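Local coordinates for beta-ketoacyl-[acyl-carrier-protein] synthase FabY (Pseudomonas aeruginosa, PDB 4CW4) that catalyses the condensation of acetyl-CoA with malonyl-ACP to form acetoacetyl-ACP, the primer with which fatty acid synthesis is initiated, at residues S24-G29 with A584-A589; S366-V371 with Q486-L491. One frame throughout, in Å; residues are numbered along the deposited sequence. Where two conformers were deposited one is given.

Contact 1 (S24-G29 with A584-A589); sequences SSFHHG and AYDQRA
F26 and H28 converge on the side chain of D586, one through a ring face and the other through a ring nitrogen. Traced outward, D586 divides between them: the phenyl of F26 takes its CB and CG, the imidazole of H28 its OD1. CB sits 3.5 Å from the centroid of the F26 ring and almost on the ring normal, a CH-pi contact centred on the face. CG follows at 3.5 Å from F26 CG, over the inner end of the same ring. Carboxylate and ring planes differ by 11°, so the two flat groups are stacked, and the two side chains run antiparallel over one another. D586 has its CG anti to the backbone N (chi1 -176°), which carries the carboxylate past the phenyl toward the imidazole. At the tip, OD1 accepts a hydrogen bond from H28 NE2 at 2.9 Å; the N-H...O angle of 147° shows a moderate bend. The acceptor lies close to the imidazole plane and uses its syn lone pair. OD2 stays farther off, 3.7 Å from H28 NE2, so the grip on the imidazole is through OD1.

The contact ties the turn and start of helix 28-33, where H27 is the N-cap, to the last turns of the long helix 565-590, more than 550 residues later. Plain packing and polar pairing join the two, away from the annotated catalytic residues. R23, just before the turn, adds a salt bridge to D586 OD1, while T46 OG1 pairs with H28 ND1, so both nitrogens of that imidazole are engaged.

Y585 brings a third ring. Its CD2 comes to 3.5 Å from F26 CE1, at the edge of the phenyl; the centroids are 6.0 Å apart and the planes steeply inclined, a rim-to-rim meeting without stacking. D201 OD1 is hydrogen-bonded to both Y585 OH and S25 OG.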
loop_
_atom_site.group_PDB
_atom_site.type_symbol
_atom_site.label_atom_id
_atom_site.label_comp_id
_atom_site.label_asym_id
_atom_site.label_seq_id
_atom_site.Cartn_x
_atom_site.Cartn_y
_atom_site.Cartn_z
ATOM N N SER A 24 -7.266 17.716 15.633
ATOM C CA SER A 24 -5.895 17.606 16.110
ATOM C C SER A 24 -5.149 18.923 16.161
ATOM O O SER A 24 -4.311 19.115 17.033
ATOM C CB SER A 24 -5.119 16.657 15.208
ATOM O OG SER A 24 -5.692 15.385 15.322
ATOM N N SER A 25 -5.417 19.815 15.214
ATOM C CA SER A 25 -4.617 21.031 15.126
ATOM C C SER A 25 -4.752 21.857 16.401
ATOM O O SER A 25 -5.780 21.809 17.100
ATOM C CB SER A 25 -4.990 21.861 13.901
ATOM O OG SER A 25 -6.335 22.292 13.967
ATOM N N PHE A 26 -3.686 22.585 16.708
ATOM C CA PHE A 26 -3.623 23.434 17.893
ATOM C C PHE A 26 -3.816 22.658 19.188
ATOM O O PHE A 26 -4.133 23.236 20.223
ATOM C CB PHE A 26 -4.578 24.626 17.754
ATOM C CG PHE A 26 -4.313 25.423 16.498
ATOM C CD1 PHE A 26 -4.878 25.027 15.284
ATOM C CD2 PHE A 26 -3.446 26.498 16.498
ATOM C CE1 PHE A 26 -4.591 25.703 14.108
ATOM C CE2 PHE A 26 -3.169 27.204 15.321
ATOM C CZ PHE A 26 -3.728 26.793 14.123
ATOM N N HIS A 27 -3.582 21.355 19.111
ATOM C CA HIS A 27 -3.598 20.467 20.263
ATOM C C HIS A 27 -4.980 20.287 20.884
ATOM O O HIS A 27 -5.074 19.908 22.040
ATOM C CB HIS A 27 -2.614 20.944 21.332
ATOM C CG HIS A 27 -1.246 21.191 20.800
ATOM N ND1 HIS A 27 -0.393 20.163 20.477
ATOM C CD2 HIS A 27 -0.594 22.339 20.500
ATOM C CE1 HIS A 27 0.728 20.667 19.994
ATOM N NE2 HIS A 27 0.640 21.981 20.012
ATOM N N HIS A 28 -6.051 20.540 20.141
ATOM C CA HIS A 28 -7.392 20.315 20.705
ATOM C C HIS A 28 -7.678 18.868 21.074
ATOM O O HIS A 28 -8.207 18.616 22.144
ATOM C CB HIS A 28 -8.477 20.852 19.787
ATOM C CG HIS A 28 -8.502 22.341 19.740
ATOM N ND1 HIS A 28 -8.984 23.105 20.784
ATOM C CD2 HIS A 28 -8.075 23.210 18.799
ATOM C CE1 HIS A 28 -8.859 24.384 20.478
ATOM N NE2 HIS A 28 -8.299 24.474 19.280
ATOM N N GLY A 29 -7.294 17.917 20.222
ATOM C CA GLY A 29 -7.506 16.509 20.535
ATOM C C GLY A 29 -6.733 16.098 21.777
ATOM O O GLY A 29 -7.240 15.402 22.643
ATOM N N ALA A 584 -5.516 32.810 13.817
ATOM C CA ALA A 584 -6.760 33.252 13.200
ATOM C C ALA A 584 -7.507 32.079 12.570
ATOM O O ALA A 584 -8.741 32.005 12.642
ATOM C CB ALA A 584 -6.493 34.326 12.186
ATOM N N TYR A 585 -6.775 31.152 11.964
ATOM C CA TYR A 585 -7.395 29.934 11.467
ATOM C C TYR A 585 -8.024 29.142 12.620
ATOM O O TYR A 585 -9.154 28.708 12.526
ATOM C CB TYR A 585 -6.393 29.046 10.678
ATOM C CG TYR A 585 -6.924 27.641 10.531
ATOM C CD1 TYR A 585 -8.099 27.411 9.848
ATOM C CD2 TYR A 585 -6.291 26.568 11.131
ATOM C CE1 TYR A 585 -8.636 26.160 9.760
ATOM C CE2 TYR A 585 -6.822 25.285 11.050
ATOM C CZ TYR A 585 -8.007 25.100 10.377
ATOM O OH TYR A 585 -8.556 23.851 10.264
ATOM N N ASP A 586 -7.276 28.905 13.685
ATOM C CA ASP A 586 -7.814 28.170 14.837
ATOM C C ASP A 586 -9.130 28.808 15.311
ATOM O O ASP A 586 -10.081 28.112 15.602
ATOM C CB ASP A 586 -6.775 28.168 15.965
ATOM C CG ASP A 586 -7.185 27.345 17.170
ATOM O OD1 ASP A 586 -7.798 26.260 17.012
ATOM O OD2 ASP A 586 -6.855 27.779 18.297
ATOM N N GLN A 587 -9.182 30.135 15.377
ATOM C CA GLN A 587 -10.408 30.826 15.777
ATOM C C GLN A 587 -11.552 30.544 14.825
ATOM O O GLN A 587 -12.688 30.350 15.259
ATOM C CB GLN A 587 -10.159 32.329 15.822
ATOM C CG GLN A 587 -9.327 32.774 17.009
ATOM C CD GLN A 587 -10.166 32.931 18.244
ATOM O OE1 GLN A 587 -10.973 33.870 18.363
ATOM N NE2 GLN A 587 -10.006 32.008 19.168
ATOM N N ARG A 588 -11.283 30.527 13.521
ATOM C CA ARG A 588 -12.358 30.224 12.589
ATOM C C ARG A 588 -12.808 28.770 12.757
ATOM O O ARG A 588 -14.003 28.465 12.706
ATOM C CB ARG A 588 -11.912 30.469 11.141
ATOM C CG ARG A 588 -11.671 31.954 10.758
ATOM C CD ARG A 588 -12.723 32.915 11.286
ATOM N NE ARG A 588 -14.079 32.538 10.902
ATOM C CZ ARG A 588 -15.155 32.773 11.633
ATOM N NH1 ARG A 588 -15.058 33.400 12.785
ATOM N NH2 ARG A 588 -16.333 32.378 11.213
ATOM N N ALA A 589 -11.846 27.871 12.931
ATOM C CA ALA A 589 -12.145 26.449 13.060
ATOM C C ALA A 589 -13.011 26.184 14.289
ATOM O O ALA A 589 -13.897 25.328 14.254
ATOM C CB ALA A 589 -10.854 25.636 13.089
#

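Contact 2 (S366-V371 with Q486-L491)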
loop_
_atom_site.group_PDB
_atom_site.type_symbol
_atom_site.label_atom_id
_atom_site.label_comp_id
_atom_site.label_asym_id
_atom_site.label_seq_id
_atom_site.Cartn_x
_atom_site.Cartn_y
_atom_site.Cartn_z
ATOM N N SER A 366 -9.331 7.366 12.010
ATOM C CA SER A 366 -8.532 8.574 12.187
ATOM C C SER A 366 -7.908 8.972 10.886
ATOM O O SER A 366 -7.503 8.113 10.097
ATOM C CB SER A 366 -7.402 8.330 13.176
ATOM O OG SER A 366 -6.678 9.535 13.425
ATOM N N SER A 367 -7.818 10.273 10.654
ATOM C CA SER A 367 -6.962 10.790 9.592
ATOM C C SER A 367 -6.151 11.913 10.187
ATOM O O SER A 367 -6.693 12.815 10.817
ATOM C CB SER A 367 -7.739 11.288 8.375
ATOM O OG SER A 367 -6.829 11.715 7.367
ATOM N N GLN A 368 -4.842 11.864 9.961
ATOM C CA GLN A 368 -3.882 12.775 10.579
ATOM C C GLN A 368 -2.798 13.095 9.571
ATOM O O GLN A 368 -2.365 12.204 8.853
ATOM C CB GLN A 368 -3.214 12.101 11.778
ATOM C CG GLN A 368 -4.127 11.645 12.894
ATOM C CD GLN A 368 -4.514 12.755 13.827
ATOM O OE1 GLN A 368 -4.728 13.892 13.408
ATOM N NE2 GLN A 368 -4.618 12.434 15.108
ATOM N N TYR A 369 -2.338 14.342 9.575
ATOM C CA TYR A 369 -1.219 14.783 8.746
ATOM C C TYR A 369 -0.262 15.673 9.527
ATOM O O TYR A 369 -0.682 16.475 10.359
ATOM C CB TYR A 369 -1.714 15.526 7.484
ATOM C CG TYR A 369 -2.383 14.569 6.571
ATOM C CD1 TYR A 369 -1.629 13.729 5.772
ATOM C CD2 TYR A 369 -3.768 14.435 6.565
ATOM C CE1 TYR A 369 -2.232 12.787 4.978
ATOM C CE2 TYR A 369 -4.375 13.501 5.783
ATOM C CZ TYR A 369 -3.613 12.678 4.995
ATOM O OH TYR A 369 -4.195 11.708 4.200
ATOM N N VAL A 370 1.027 15.529 9.235
ATOM C CA VAL A 370 2.006 16.523 9.651
ATOM C C VAL A 370 2.597 17.144 8.397
ATOM O O VAL A 370 2.692 16.494 7.341
ATOM C CB VAL A 370 3.148 15.944 10.533
ATOM C CG1 VAL A 370 2.585 15.448 11.881
ATOM C CG2 VAL A 370 3.934 14.860 9.807
ATOM N N VAL A 371 2.980 18.406 8.516
ATOM C CA VAL A 371 3.648 19.120 7.434
ATOM C C VAL A 371 5.089 19.302 7.855
ATOM O O VAL A 371 5.349 19.902 8.885
ATOM C CB VAL A 371 3.008 20.485 7.160
ATOM C CG1 VAL A 371 3.647 21.140 5.946
ATOM C CG2 VAL A 371 1.514 20.356 6.977
ATOM N N GLN A 486 -0.239 8.809 17.745
ATOM C CA GLN A 486 0.846 8.879 18.732
ATOM C C GLN A 486 1.690 10.145 18.578
ATOM O O GLN A 486 1.916 10.878 19.546
ATOM C CB GLN A 486 1.746 7.634 18.657
ATOM C CG GLN A 486 1.067 6.319 19.012
ATOM C CD GLN A 486 1.972 5.125 18.695
ATOM O OE1 GLN A 486 2.178 4.767 17.538
ATOM N NE2 GLN A 486 2.521 4.529 19.708
ATOM N N LEU A 487 2.190 10.385 17.371
ATOM C CA LEU A 487 3.046 11.540 17.109
ATOM C C LEU A 487 2.337 12.835 17.478
ATOM O O LEU A 487 2.899 13.686 18.146
ATOM C CB LEU A 487 3.487 11.565 15.632
ATOM C CG LEU A 487 4.311 12.816 15.238
ATOM C CD1 LEU A 487 5.484 12.996 16.154
ATOM C CD2 LEU A 487 4.792 12.766 13.771
ATOM N N ILE A 488 1.087 12.971 17.090
ATOM C CA ILE A 488 0.419 14.234 17.324
ATOM C C ILE A 488 0.175 14.445 18.815
ATOM O O ILE A 488 0.343 15.561 19.318
ATOM C CB ILE A 488 -0.833 14.346 16.454
ATOM C CG1 ILE A 488 -0.398 14.684 15.021
ATOM C CG2 ILE A 488 -1.787 15.402 16.996
ATOM C CD1 ILE A 488 -1.497 14.684 14.043
ATOM N N SER A 489 -0.179 13.386 19.531
ATOM C CA SER A 489 -0.291 13.499 20.979
ATOM C C SER A 489 1.040 13.923 21.604
ATOM O O SER A 489 1.068 14.779 22.496
ATOM C CB SER A 489 -0.765 12.198 21.599
ATOM O OG SER A 489 -0.776 12.343 23.003
ATOM N N ALA A 490 2.137 13.352 21.108
ATOM C CA ALA A 490 3.457 13.702 21.622
ATOM C C ALA A 490 3.699 15.206 21.538
ATOM O O ALA A 490 4.303 15.811 22.433
ATOM C CB ALA A 490 4.549 12.957 20.871
ATOM N N LEU A 491 3.230 15.822 20.462
ATOM C CA LEU A 491 3.467 17.239 20.263
ATOM C C LEU A 491 2.756 18.049 21.329
ATOM O O LEU A 491 3.211 19.117 21.717
ATOM C CB LEU A 491 2.987 17.669 18.882
ATOM C CG LEU A 491 3.619 16.926 17.692
ATOM C CD1 LEU A 491 3.171 17.563 16.386
ATOM C CD2 LEU A 491 5.157 16.905 17.814
#
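The strand 366-371 and the helix segment 486-491 pass with their axes 9.5 Å apart at closest approach, their N-to-C directions 59° from one another. Q368 and I488 mark the nearest backbone approach, with CA atoms 8.1 Å apart. Both side chains start toward the opposing segment, as do those of V370 and L487.

I488 reaches toward the strand with its CD1. Its CG1 stands beside the backbone N (chi1 -77°) and the chain then extends (chi2 174°). In the conformers described, CD1 lies 3.4 Å from Q368 OE1, against a bent glutamine chain. The same methyl is 3.8 Å from Q368 CB, packing without a polar bond; both side chains also have a second conformer, so these contacts hold for this pair alone. In this conformer the amide pairs outside the segments, OE1 with S24 OG and NE2 with D485 OD1.

Two residues further along the strand, V370 CG1 touches L487 CD2 at 4.0 Å, the side chains crossing at about a right angle. The same valine methyl is 4.4 Å from I488 CG1, so it meets two successive helix residues.

Y369 starts from the other face of the strand and packs on A198 and A202 of helix 190-204. On the far side of helix 482-496, A490 packs on C533 and I535 of strand 532-539. This helix therefore lies between two sheet regions, as the central helices do in the five-layered alpha-beta-alpha-beta-alpha thiolase fold.

How the contacts relate
The centres of contacts 1 and 2 lie 14 Å apart, and segment 24-29 joins them directly. For the conformers described, S24 OG stands 2.6 Å from Q368 OE1, a probable hydrogen bond, and S24 CB packs 4.0 Å from I488 CG2, so one serine meets both halves of contact 2. A second bridge is H27 CE1, 3.4 Å from L491 O. The turn therefore faces helix 565-590 on one side and the strand-helix packing on another. Contact 2 is the deeper, its centre about 8 Å from the chain centre against about 17 Å for contact 1. The Q368 side chain is about 12 Å from that of H477, a predicted active-site histidine; contact 1 lies away from the annotated sites.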